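Local structure of proton-dependent oligopeptide transporter family protein (Xanthomonas campestris, 6EI3) at residues A[385-388]-A[393-396]; A[318-323]-A[397-402]; A[25-30]-A[312-317]. The protein probably couples proton flow to the uptake of small peptides across the membrane, as a POT-family member of the major facilitator superfamily. One frame throughout, in Å; residues are numbered along the deposited sequence.

Interaction 1: A[385-388]-A[393-396]; sequences QVAM and PMHI. With 78M ((2S)-2,3-dihydroxypropyl(7Z)-pentadec-7-enoate), chain K; 78M ((2S)-2,3-dihydroxypropyl(7Z)-pentadec-7-enoate), chain F.
Met394 folds its thioether back against Ala387 and Met388, bringing the loop that follows helix 363-389 back onto the last turn of that helix. The protein-to-protein contact is wholly apolar. CG of Met394 meets CG of Met388 at 3.8 Å, the two chains crossing at a slant, while SD of Met394 comes to 3.9 Å from CB of Ala387. The shape of Met394 explains this double contact: its chain bends at chi2 (-67°) and again at chi3 (-85°), which lays sulfur and methyl against the alanine methyl.

A second group of contacts is made with monoacylglycerol. The glycerol end of 78M in chain F sits beside Met394 and Ala387. Its C20, the carbon that carries the hydroxyl O21, is 3.7 Å from Met394 SD and 3.8 Å from Ala387 CB, so the glycerol end of the lipid lies against both side chains. His395 faces a different lipid, 78M of chain K: the hydroxyl O21 stands over the centre of the imidazole, 3.8 Å above its plane, whereas acyl carbon C3 lies in the plane at the ring edge. Ile396 follows the same acyl chain, with CG2 3.8 Å from C5.

Polar bonds tie the two segments to their surroundings: the backbones of Met394 and Ile396 both bond to Arg321, fastening the loop to a second loop, while His395 ND1 pairs with the backbone N of Ala397 and Gln385 uses NE2 for Asp389 and OE1 for Gln316 NE2.

The contact thus forms part of the connection between helix 363-389 and helix 400-424 at the lipid-facing border of the transporter, where Gln385 and Val386 turn to helix 471-495 and Met388 packs on the loop that follows helix 312-317.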
loop_
_atom_site.group_PDB
_atom_site.type_symbol
_atom_site.label_atom_id
_atom_site.label_comp_id
_atom_site.label_asym_id
_atom_site.label_seq_id
_atom_site.Cartn_x
_atom_site.Cartn_y
_atom_site.Cartn_z
ATOM N N GLN A 385 -21.711 9.030 -10.003
ATOM C CA GLN A 385 -21.852 10.267 -9.244
ATOM C C GLN A 385 -22.652 11.303 -10.015
ATOM O O GLN A 385 -23.492 11.940 -9.409
ATOM C CB GLN A 385 -20.482 10.852 -8.851
ATOM C CG GLN A 385 -20.550 11.946 -7.771
ATOM C CD GLN A 385 -21.146 11.454 -6.468
ATOM O OE1 GLN A 385 -20.754 10.418 -5.936
ATOM N NE2 GLN A 385 -22.142 12.168 -5.949
ATOM N N VAL A 386 -22.388 11.473 -11.335
ATOM C CA VAL A 386 -23.089 12.446 -12.201
ATOM C C VAL A 386 -24.597 12.116 -12.259
ATOM O O VAL A 386 -25.405 13.038 -12.229
ATOM C CB VAL A 386 -22.430 12.582 -13.607
ATOM C CG1 VAL A 386 -23.304 13.381 -14.570
ATOM C CG2 VAL A 386 -21.044 13.208 -13.507
ATOM N N ALA A 387 -24.962 10.810 -12.298
ATOM C CA ALA A 387 -26.364 10.372 -12.285
ATOM C C ALA A 387 -26.987 10.737 -10.934
ATOM O O ALA A 387 -28.074 11.304 -10.907
ATOM C CB ALA A 387 -26.464 8.871 -12.535
ATOM N N MET A 388 -26.246 10.530 -9.834
ATOM C CA MET A 388 -26.679 10.868 -8.466
ATOM C C MET A 388 -26.862 12.389 -8.312
ATOM O O MET A 388 -27.892 12.827 -7.798
ATOM C CB MET A 388 -25.673 10.342 -7.418
ATOM C CG MET A 388 -25.784 8.840 -7.125
ATOM S SD MET A 388 -24.307 8.163 -6.287
ATOM C CE MET A 388 -24.514 8.821 -4.677
ATOM N N PRO A 393 -32.076 8.323 -8.689
ATOM C CA PRO A 393 -31.828 7.362 -7.597
ATOM C C PRO A 393 -30.948 6.205 -8.091
ATOM O O PRO A 393 -31.249 5.584 -9.113
ATOM C CB PRO A 393 -33.234 6.936 -7.153
ATOM C CG PRO A 393 -34.101 7.184 -8.332
ATOM C CD PRO A 393 -33.469 8.247 -9.187
ATOM N N MET A 394 -29.792 6.008 -7.452
ATOM C CA MET A 394 -28.854 4.967 -7.881
ATOM C C MET A 394 -28.702 3.905 -6.812
ATOM O O MET A 394 -28.350 4.232 -5.686
ATOM C CB MET A 394 -27.500 5.564 -8.285
ATOM C CG MET A 394 -27.586 6.475 -9.517
ATOM S SD MET A 394 -28.006 5.603 -11.048
ATOM C CE MET A 394 -26.387 5.040 -11.547
ATOM N N HIS A 395 -28.995 2.638 -7.154
ATOM C CA HIS A 395 -28.870 1.535 -6.205
ATOM C C HIS A 395 -27.383 1.280 -6.012
ATOM O O HIS A 395 -26.607 1.397 -6.966
ATOM C CB HIS A 395 -29.577 0.274 -6.737
ATOM C CG HIS A 395 -29.772 -0.798 -5.705
ATOM N ND1 HIS A 395 -28.741 -1.654 -5.348
ATOM C CD2 HIS A 395 -30.879 -1.125 -4.994
ATOM C CE1 HIS A 395 -29.242 -2.454 -4.417
ATOM N NE2 HIS A 395 -30.528 -2.183 -4.180
ATOM N N ILE A 396 -26.977 0.950 -4.782
ATOM C CA ILE A 396 -25.562 0.692 -4.461
ATOM C C ILE A 396 -24.948 -0.458 -5.314
ATOM O O ILE A 396 -23.741 -0.464 -5.511
ATOM C CB ILE A 396 -25.355 0.485 -2.941
ATOM C CG1 ILE A 396 -23.848 0.638 -2.570
ATOM C CG2 ILE A 396 -25.983 -0.851 -2.445
ATOM C CD1 ILE A 396 -23.583 0.940 -1.125
HETATM O O21 78M K . -30.954 -3.876 -7.832
HETATM C C20 78M K . -31.544 -5.044 -7.283
HETATM C C18 78M K . -30.612 -5.702 -6.293
HETATM O O19 78M K . -29.382 -6.062 -6.935
HETATM C C17 78M K . -31.228 -6.909 -5.620
HETATM O O2 78M K . -30.329 -7.168 -4.515
HETATM C C1 78M K . -30.811 -7.130 -3.264
HETATM O O1 78M K . -31.981 -7.108 -2.987
HETATM C C2 78M K . -29.699 -7.072 -2.261
HETATM C C3 78M K . -29.127 -5.670 -2.145
HETATM C C4 78M K . -27.825 -5.620 -1.369
HETATM C C5 78M K . -26.909 -4.476 -1.789
HETATM C C6 78M K . -26.215 -4.669 -3.144
HETATM C C7 78M K . -25.203 -5.762 -3.080
HETATM C C8 78M K . -24.211 -5.985 -3.913
HETATM C C9 78M K . -23.215 -7.093 -3.786
HETATM C C10 78M K . -22.064 -6.723 -2.839
HETATM C C11 78M K . -22.227 -7.156 -1.382
HETATM C C12 78M K . -21.843 -8.599 -1.080
HETATM C C13 78M K . -20.368 -8.918 -1.284
HETATM C C15 78M K . -18.583 -10.679 -1.438
HETATM C C14 78M K . -20.047 -10.399 -1.231
HETATM O O21 78M F . -29.780 6.005 -14.432
HETATM C C20 78M F . -28.434 6.400 -14.662
HETATM C C18 78M F . -27.833 5.606 -15.798
HETATM O O19 78M F . -27.787 4.216 -15.470
HETATM C C17 78M F . -26.479 6.121 -16.236
HETATM O O2 78M F . -25.451 5.684 -15.312
HETATM C C1 78M F . -24.662 4.669 -15.688
HETATM O O1 78M F . -24.927 3.910 -16.586
HETATM C C2 78M F . -23.408 4.613 -14.863
HETATM C C3 78M F . -22.505 3.427 -15.193
HETATM C C4 78M F . -21.115 3.831 -15.653
HETATM C C5 78M F . -20.898 3.828 -17.158
HETATM C C6 78M F . -19.544 4.404 -17.577
HETATM C C7 78M F . -18.664 3.421 -18.280
HETATM C C8 78M F . -17.798 2.594 -17.718
HETATM C C9 78M F . -16.913 1.608 -18.420
HETATM C C10 78M F . -17.675 0.462 -19.098
HETATM C C11 78M F . -16.905 -0.228 -20.216
HETATM C C12 78M F . -15.965 -1.335 -19.762
HETATM C C13 78M F . -14.994 -1.790 -20.837
HETATM C C15 78M F . -13.157 -3.379 -21.515
HETATM C C14 78M F . -14.127 -2.968 -20.431
#

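Interaction 2: A[318-323]-A[397-402]. With 78M ((2S)-2,3-dihydroxypropyl(7Z)-pentadec-7-enoate), chain E; 78M ((2S)-2,3-dihydroxypropyl(7Z)-pentadec-7-enoate), chain F; 78M ((2S)-2,3-dihydroxypropyl(7Z)-pentadec-7-enoate), chain K.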
loop_
_atom_site.group_PDB
_atom_site.type_symbol
_atom_site.label_atom_id
_atom_site.label_comp_id
_atom_site.label_asym_id
_atom_site.label_seq_id
_atom_site.Cartn_x
_atom_site.Cartn_y
_atom_site.Cartn_z
ATOM N N ARG A 318 -22.851 5.537 0.688
ATOM C CA ARG A 318 -23.765 6.007 1.741
ATOM C C ARG A 318 -24.973 6.764 1.193
ATOM O O ARG A 318 -26.019 6.745 1.823
ATOM C CB ARG A 318 -23.012 6.910 2.732
ATOM C CG ARG A 318 -22.040 6.152 3.652
ATOM C CD ARG A 318 -21.456 7.092 4.703
ATOM N NE ARG A 318 -22.463 7.516 5.687
ATOM C CZ ARG A 318 -22.908 8.762 5.825
ATOM N NH1 ARG A 318 -22.423 9.739 5.067
ATOM N NH2 ARG A 318 -23.817 9.046 6.742
ATOM N N GLU A 319 -24.823 7.442 0.041
ATOM C CA GLU A 319 -25.899 8.212 -0.585
ATOM C C GLU A 319 -26.677 7.400 -1.632
ATOM O O GLU A 319 -27.568 7.932 -2.272
ATOM C CB GLU A 319 -25.346 9.514 -1.202
ATOM C CG GLU A 319 -24.554 10.387 -0.233
ATOM C CD GLU A 319 -25.265 10.861 1.022
ATOM O OE1 GLU A 319 -26.428 11.319 0.918
ATOM O OE2 GLU A 319 -24.648 10.795 2.110
ATOM N N MET A 320 -26.326 6.129 -1.821
ATOM C CA MET A 320 -26.985 5.280 -2.815
ATOM C C MET A 320 -28.135 4.462 -2.202
ATOM O O MET A 320 -28.173 4.311 -0.989
ATOM C CB MET A 320 -25.938 4.382 -3.490
ATOM C CG MET A 320 -24.888 5.195 -4.231
ATOM S SD MET A 320 -23.588 4.188 -4.952
ATOM C CE MET A 320 -24.383 3.746 -6.544
ATOM N N ARG A 321 -29.082 3.962 -3.022
ATOM C CA ARG A 321 -30.206 3.160 -2.501
ATOM C C ARG A 321 -29.730 1.768 -2.099
ATOM O O ARG A 321 -28.904 1.164 -2.777
ATOM C CB ARG A 321 -31.333 3.004 -3.534
ATOM C CG ARG A 321 -31.982 4.287 -4.030
ATOM C CD ARG A 321 -33.294 3.979 -4.750
ATOM N NE ARG A 321 -33.118 3.202 -5.986
ATOM C CZ ARG A 321 -33.419 1.911 -6.122
ATOM N NH1 ARG A 321 -33.908 1.222 -5.096
ATOM N NH2 ARG A 321 -33.228 1.298 -7.283
ATOM N N MET A 322 -30.269 1.250 -1.004
ATOM C CA MET A 322 -29.913 -0.071 -0.483
ATOM C C MET A 322 -30.988 -0.546 0.498
ATOM O O MET A 322 -31.698 0.301 1.046
ATOM C CB MET A 322 -28.528 -0.016 0.216
ATOM C CG MET A 322 -28.520 0.741 1.543
ATOM S SD MET A 322 -26.843 0.981 2.155
ATOM C CE MET A 322 -26.316 2.262 1.093
ATOM N N PRO A 323 -31.108 -1.866 0.783
ATOM C CA PRO A 323 -32.096 -2.297 1.795
ATOM C C PRO A 323 -31.636 -1.915 3.198
ATOM O O PRO A 323 -30.425 -1.743 3.430
ATOM C CB PRO A 323 -32.170 -3.811 1.615
ATOM C CG PRO A 323 -30.924 -4.197 0.928
ATOM C CD PRO A 323 -30.359 -3.012 0.223
ATOM N N ALA A 397 -25.777 -1.388 -5.848
ATOM C CA ALA A 397 -25.308 -2.482 -6.717
ATOM C C ALA A 397 -24.579 -1.939 -7.949
ATOM O O ALA A 397 -23.773 -2.653 -8.536
ATOM C CB ALA A 397 -26.478 -3.374 -7.139
ATOM N N TRP A 398 -24.816 -0.664 -8.322
ATOM C CA TRP A 398 -24.078 -0.024 -9.429
ATOM C C TRP A 398 -22.573 0.019 -9.141
ATOM O O TRP A 398 -21.786 0.027 -10.087
ATOM C CB TRP A 398 -24.581 1.401 -9.686
ATOM C CG TRP A 398 -25.694 1.478 -10.682
ATOM C CD1 TRP A 398 -27.003 1.747 -10.427
ATOM C CD2 TRP A 398 -25.597 1.240 -12.091
ATOM N NE1 TRP A 398 -27.721 1.756 -11.599
ATOM C CE2 TRP A 398 -26.886 1.432 -12.637
ATOM C CE3 TRP A 398 -24.548 0.852 -12.948
ATOM C CZ2 TRP A 398 -27.156 1.267 -14.005
ATOM C CZ3 TRP A 398 -24.811 0.722 -14.306
ATOM C CH2 TRP A 398 -26.102 0.928 -14.820
ATOM N N GLN A 399 -22.162 0.019 -7.845
ATOM C CA GLN A 399 -20.711 0.013 -7.501
ATOM C C GLN A 399 -19.991 -1.308 -7.874
ATOM O O GLN A 399 -18.760 -1.322 -7.878
ATOM C CB GLN A 399 -20.443 0.349 -6.029
ATOM C CG GLN A 399 -20.836 1.756 -5.600
ATOM C CD GLN A 399 -20.230 2.121 -4.266
ATOM O OE1 GLN A 399 -20.152 1.300 -3.331
ATOM N NE2 GLN A 399 -19.858 3.392 -4.125
ATOM N N ILE A 400 -20.745 -2.399 -8.203
ATOM C CA ILE A 400 -20.176 -3.687 -8.675
ATOM C C ILE A 400 -19.327 -3.406 -9.945
ATOM O O ILE A 400 -18.242 -3.968 -10.073
ATOM C CB ILE A 400 -21.289 -4.755 -8.991
ATOM C CG1 ILE A 400 -22.008 -5.248 -7.705
ATOM C CG2 ILE A 400 -20.712 -5.966 -9.787
ATOM C CD1 ILE A 400 -23.356 -6.055 -7.954
ATOM N N LEU A 401 -19.843 -2.557 -10.879
ATOM C CA LEU A 401 -19.139 -2.186 -12.122
ATOM C C LEU A 401 -17.739 -1.601 -11.824
ATOM O O LEU A 401 -16.770 -2.256 -12.200
ATOM C CB LEU A 401 -19.980 -1.274 -13.030
ATOM C CG LEU A 401 -19.318 -0.741 -14.314
ATOM C CD1 LEU A 401 -18.969 -1.876 -15.293
ATOM C CD2 LEU A 401 -20.231 0.264 -14.999
ATOM N N PRO A 402 -17.566 -0.484 -11.076
ATOM C CA PRO A 402 -16.188 -0.042 -10.772
ATOM C C PRO A 402 -15.408 -1.013 -9.880
ATOM O O PRO A 402 -14.201 -1.058 -10.021
ATOM C CB PRO A 402 -16.377 1.338 -10.130
ATOM C CG PRO A 402 -17.791 1.353 -9.616
ATOM C CD PRO A 402 -18.565 0.498 -10.582
HETATM O O21 78M E . -31.821 -1.611 -9.578
HETATM C C20 78M E . -30.804 -1.042 -10.395
HETATM C C18 78M E . -29.784 -2.076 -10.811
HETATM O O19 78M E . -29.271 -2.741 -9.655
HETATM C C17 78M E . -28.634 -1.471 -11.578
HETATM O O2 78M E . -27.811 -2.525 -12.136
HETATM C C1 78M E . -26.669 -2.839 -11.511
HETATM O O1 78M E . -26.432 -2.557 -10.370
HETATM C C2 78M E . -25.723 -3.568 -12.423
HETATM C C3 78M E . -24.276 -3.105 -12.267
HETATM C C4 78M E . -23.343 -3.568 -13.377
HETATM C C5 78M E . -22.729 -4.951 -13.185
HETATM C C6 78M E . -21.508 -5.207 -14.067
HETATM C C7 78M E . -21.040 -6.626 -14.040
HETATM C C8 78M E . -19.821 -7.046 -13.753
HETATM C C9 78M E . -19.349 -8.473 -13.740
HETATM C C10 78M E . -19.473 -9.178 -12.378
HETATM C C11 78M E . -20.863 -9.726 -12.041
HETATM C C12 78M E . -21.167 -11.122 -12.575
HETATM C C13 78M E . -22.440 -11.735 -12.005
HETATM C C15 78M E . -23.897 -13.792 -11.734
HETATM C C14 78M E . -22.686 -13.181 -12.411
HETATM O O21 78M F . -29.780 6.005 -14.432
HETATM C C20 78M F . -28.434 6.400 -14.662
HETATM C C18 78M F . -27.833 5.606 -15.798
HETATM O O19 78M F . -27.787 4.216 -15.470
HETATM C C17 78M F . -26.479 6.121 -16.236
HETATM O O2 78M F . -25.451 5.684 -15.312
HETATM C C1 78M F . -24.662 4.669 -15.688
HETATM O O1 78M F . -24.927 3.910 -16.586
HETATM C C2 78M F . -23.408 4.613 -14.863
HETATM C C3 78M F . -22.505 3.427 -15.193
HETATM C C4 78M F . -21.115 3.831 -15.653
HETATM C C5 78M F . -20.898 3.828 -17.158
HETATM C C6 78M F . -19.544 4.404 -17.577
HETATM C C7 78M F . -18.664 3.421 -18.280
HETATM C C8 78M F . -17.798 2.594 -17.718
HETATM C C9 78M F . -16.913 1.608 -18.420
HETATM C C10 78M F . -17.675 0.462 -19.098
HETATM C C11 78M F . -16.905 -0.228 -20.216
HETATM C C12 78M F . -15.965 -1.335 -19.762
HETATM C C13 78M F . -14.994 -1.790 -20.837
HETATM C C15 78M F . -13.157 -3.379 -21.515
HETATM C C14 78M F . -14.127 -2.968 -20.431
HETATM O O21 78M K . -30.954 -3.876 -7.832
HETATM C C20 78M K . -31.544 -5.044 -7.283
HETATM C C18 78M K . -30.612 -5.702 -6.293
HETATM O O19 78M K . -29.382 -6.062 -6.935
HETATM C C17 78M K . -31.228 -6.909 -5.620
HETATM O O2 78M K . -30.329 -7.168 -4.515
HETATM C C1 78M K . -30.811 -7.130 -3.264
HETATM O O1 78M K . -31.981 -7.108 -2.987
HETATM C C2 78M K . -29.699 -7.072 -2.261
HETATM C C3 78M K . -29.127 -5.670 -2.145
HETATM C C4 78M K . -27.825 -5.620 -1.369
HETATM C C5 78M K . -26.909 -4.476 -1.789
HETATM C C6 78M K . -26.215 -4.669 -3.144
HETATM C C7 78M K . -25.203 -5.762 -3.080
HETATM C C8 78M K . -24.211 -5.985 -3.913
HETATM C C9 78M K . -23.215 -7.093 -3.786
HETATM C C10 78M K . -22.064 -6.723 -2.839
HETATM C C11 78M K . -22.227 -7.156 -1.382
HETATM C C12 78M K . -21.843 -8.599 -1.080
HETATM C C13 78M K . -20.368 -8.918 -1.284
HETATM C C15 78M K . -18.583 -10.679 -1.438
HETATM C C14 78M K . -20.047 -10.399 -1.231
#
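Met320 lies over Trp398 and Gln399, its methyl on the first and its sulfur on the second. In this major facilitator fold the contact joins the loop after helix 312-317 to the 3-10 segment around 397-399 that runs on into helix 400-424. SD of Met320 is 3.7 Å from CG of Gln399, the two chains crossing at a slant. CE of Met320 lies 3.9 Å from CB of Trp398, and these two side chains cross at about a right angle. The bend at chi3 (85°) swings the methyl from the glutamine toward the tryptophan.

Beyond CG, Gln399 runs extended (chi2 -166°) past the methionine, and its NE2 is taken by Trp313 O and Gln316 OE1, two acceptors that hold the amide in place, with the sulfur lying alongside CG and the amide. Trp398 instead turns its indole to the lipid. Glycerol carbon C17 of 78M in chain E lies 3.3 Å above the ring plane, offset toward the rim. The head of the chain F lipid approaches the opposite face at the six-membered ring, with its O19 3.4 Å from CZ2 of Trp398. The indole thus has a lipid head on each face, consistent with an interfacial tryptophan of a membrane protein.

The backbone there is held by Ile400 N bonding to Ala397 O at 3.1 Å, and the ester carbonyl O1 of 78M in chain E approaches Trp398 N to 3.2 Å.

Interaction 3: A[25-30]-A[312-317]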
loop_
_atom_site.group_PDB
_atom_site.type_symbol
_atom_site.label_atom_id
_atom_site.label_comp_id
_atom_site.label_asym_id
_atom_site.label_seq_id
_atom_site.Cartn_x
_atom_site.Cartn_y
_atom_site.Cartn_z
ATOM N N LEU A 25 -13.585 2.589 9.083
ATOM C CA LEU A 25 -13.064 3.854 9.605
ATOM C C LEU A 25 -13.777 5.116 9.065
ATOM O O LEU A 25 -14.195 5.955 9.862
ATOM C CB LEU A 25 -11.525 3.958 9.418
ATOM C CG LEU A 25 -10.831 5.205 10.058
ATOM C CD1 LEU A 25 -11.139 5.301 11.577
ATOM C CD2 LEU A 25 -9.302 5.135 9.876
ATOM N N VAL A 26 -13.899 5.257 7.737
ATOM C CA VAL A 26 -14.548 6.420 7.122
ATOM C C VAL A 26 -16.061 6.484 7.463
ATOM O O VAL A 26 -16.551 7.553 7.833
ATOM C CB VAL A 26 -14.244 6.488 5.606
ATOM C CG1 VAL A 26 -15.091 7.549 4.913
ATOM C CG2 VAL A 26 -12.775 6.818 5.394
ATOM N N GLN A 27 -16.789 5.344 7.366
ATOM C CA GLN A 27 -18.213 5.324 7.692
ATOM C C GLN A 27 -18.423 5.676 9.166
ATOM O O GLN A 27 -19.359 6.401 9.490
ATOM C CB GLN A 27 -18.850 3.970 7.343
ATOM C CG GLN A 27 -20.386 3.979 7.526
ATOM C CD GLN A 27 -21.151 3.244 6.453
ATOM O OE1 GLN A 27 -20.624 2.376 5.751
ATOM N NE2 GLN A 27 -22.429 3.570 6.314
ATOM N N PHE A 28 -17.537 5.202 10.060
ATOM C CA PHE A 28 -17.639 5.596 11.461
ATOM C C PHE A 28 -17.342 7.111 11.570
ATOM O O PHE A 28 -18.082 7.833 12.236
ATOM C CB PHE A 28 -16.628 4.814 12.359
ATOM C CG PHE A 28 -16.367 5.532 13.670
ATOM C CD1 PHE A 28 -17.362 5.627 14.641
ATOM C CD2 PHE A 28 -15.149 6.162 13.907
ATOM C CE1 PHE A 28 -17.143 6.345 15.823
ATOM C CE2 PHE A 28 -14.929 6.873 15.091
ATOM C CZ PHE A 28 -15.917 6.944 16.047
ATOM N N LEU A 29 -16.228 7.582 10.955
ATOM C CA LEU A 29 -15.824 8.993 11.108
ATOM C C LEU A 29 -16.842 10.027 10.636
ATOM O O LEU A 29 -17.039 11.030 11.312
ATOM C CB LEU A 29 -14.463 9.268 10.433
ATOM C CG LEU A 29 -13.207 8.722 11.163
ATOM C CD1 LEU A 29 -11.992 8.824 10.266
ATOM C CD2 LEU A 29 -12.961 9.447 12.503
ATOM N N ILE A 30 -17.471 9.800 9.484
ATOM C CA ILE A 30 -18.353 10.783 8.841
ATOM C C ILE A 30 -19.583 11.166 9.696
ATOM O O ILE A 30 -20.039 12.288 9.565
ATOM C CB ILE A 30 -18.711 10.350 7.393
ATOM C CG1 ILE A 30 -19.079 11.567 6.510
ATOM C CG2 ILE A 30 -19.758 9.226 7.315
ATOM C CD1 ILE A 30 -17.910 12.509 6.210
ATOM N N THR A 312 -13.429 7.498 -0.456
ATOM C CA THR A 312 -14.256 8.112 -1.483
ATOM C C THR A 312 -15.437 7.198 -1.922
ATOM O O THR A 312 -16.559 7.682 -2.043
ATOM C CB THR A 312 -13.367 8.492 -2.675
ATOM O OG1 THR A 312 -12.320 9.379 -2.239
ATOM C CG2 THR A 312 -14.158 9.120 -3.807
ATOM N N TRP A 313 -15.184 5.899 -2.177
ATOM C CA TRP A 313 -16.280 5.020 -2.626
ATOM C C TRP A 313 -17.290 4.740 -1.523
ATOM O O TRP A 313 -18.483 4.615 -1.802
ATOM C CB TRP A 313 -15.757 3.713 -3.199
ATOM C CG TRP A 313 -14.994 3.845 -4.493
ATOM C CD1 TRP A 313 -14.419 4.968 -5.014
ATOM C CD2 TRP A 313 -14.665 2.772 -5.385
ATOM N NE1 TRP A 313 -13.803 4.671 -6.211
ATOM C CE2 TRP A 313 -13.920 3.323 -6.451
ATOM C CE3 TRP A 313 -14.984 1.405 -5.418
ATOM C CZ2 TRP A 313 -13.462 2.549 -7.524
ATOM C CZ3 TRP A 313 -14.545 0.635 -6.487
ATOM C CH2 TRP A 313 -13.810 1.209 -7.536
ATOM N N VAL A 314 -16.821 4.634 -0.278
ATOM C CA VAL A 314 -17.733 4.423 0.866
ATOM C C VAL A 314 -18.657 5.625 1.004
ATOM O O VAL A 314 -19.874 5.453 1.158
ATOM C CB VAL A 314 -16.993 4.089 2.195
ATOM C CG1 VAL A 314 -17.942 4.163 3.385
ATOM C CG2 VAL A 314 -16.328 2.714 2.126
ATOM N N LEU A 315 -18.082 6.843 0.919
ATOM C CA LEU A 315 -18.820 8.104 1.028
ATOM C C LEU A 315 -19.860 8.217 -0.075
ATOM O O LEU A 315 -20.932 8.751 0.159
ATOM C CB LEU A 315 -17.859 9.301 1.005
ATOM C CG LEU A 315 -16.947 9.421 2.231
ATOM C CD1 LEU A 315 -15.810 10.412 1.991
ATOM C CD2 LEU A 315 -17.756 9.720 3.535
ATOM N N GLN A 316 -19.545 7.715 -1.277
ATOM C CA GLN A 316 -20.496 7.667 -2.386
ATOM C C GLN A 316 -21.593 6.652 -2.040
ATOM O O GLN A 316 -22.769 6.976 -2.133
ATOM C CB GLN A 316 -19.813 7.259 -3.711
ATOM C CG GLN A 316 -20.810 7.194 -4.870
ATOM C CD GLN A 316 -20.203 6.740 -6.167
ATOM O OE1 GLN A 316 -19.839 5.583 -6.333
ATOM N NE2 GLN A 316 -20.171 7.622 -7.140
ATOM N N GLY A 317 -21.187 5.444 -1.646
ATOM C CA GLY A 317 -22.091 4.348 -1.301
ATOM C C GLY A 317 -23.193 4.718 -0.322
ATOM O O GLY A 317 -24.342 4.308 -0.488
#
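The side-chain oxygen OE1 of Gln27 is hydrogen-bonded to the hydroxyl of Ser329 and at the same time rests 4.0 Å from CG1 of Val314. Across the contact this oxygen thus meets a methyl group, its polar need being met by the loop serine. CB of Gln27 lies alongside, 4.1 Å from the same methyl, and the two side chains cross at about a right angle.

The rest of the interface is aliphatic and turns on Leu315. Its CD2 is inserted between two residues one helical turn apart, reaching CG1 of Val26 at 3.7 Å and CG1 of Ile30 at 3.7 Å. Leu315 starts off from its own helix obliquely, yet with CG placed beside the backbone N (chi1 -68°) the methyl reaches across to the other helix. Val26 offers CG1 because that branch lies opposite its backbone N (chi1 171°); CG of Leu315 also touches it, at 3.8 Å. The helix axes pass 9.4 Å apart with a signed crossing angle of -55°, and Gln27 and Val314 are the pair whose CA atoms come nearest.

Val26 and Ile30 also pack on helix 40-60, while Arg318, just past helix 312-317, touches Gln27 and Ile30. On the far side of helix 312-317, Trp313 packs on both helix 363-389 and helix 400-424, and Gln316 on helix 363-389. A short helix near the start of the chain thereby meets one from its second half, an arrangement consistent with the helix-end packing by which major facilitator transporters close one mouth of the central pathway.

Overall arrangement
The three contacts lie on the same side of the chain's centre. Interactions 1 and 2 have centres about 8 Å apart, interaction 3 about 13 Å from interaction 2 and 16 Å from interaction 1. Along the chain interaction 3 closes first; interaction 2 then spans 318-323 to 397-402 and encloses interaction 1. Helix 312-317 runs directly into the 318-323 loop, and Gln316 and Trp313 carry polar bonds from interaction 3 to the other two. Interaction 1 folds the linker between helices 363-389 and 400-424 onto the first of them and shares two lipids with interaction 2. Linked contacts thus run from lipid-lined loops inward to where helix 25-30 meets helix 312-317, probably part of the closed end of the transport pathway.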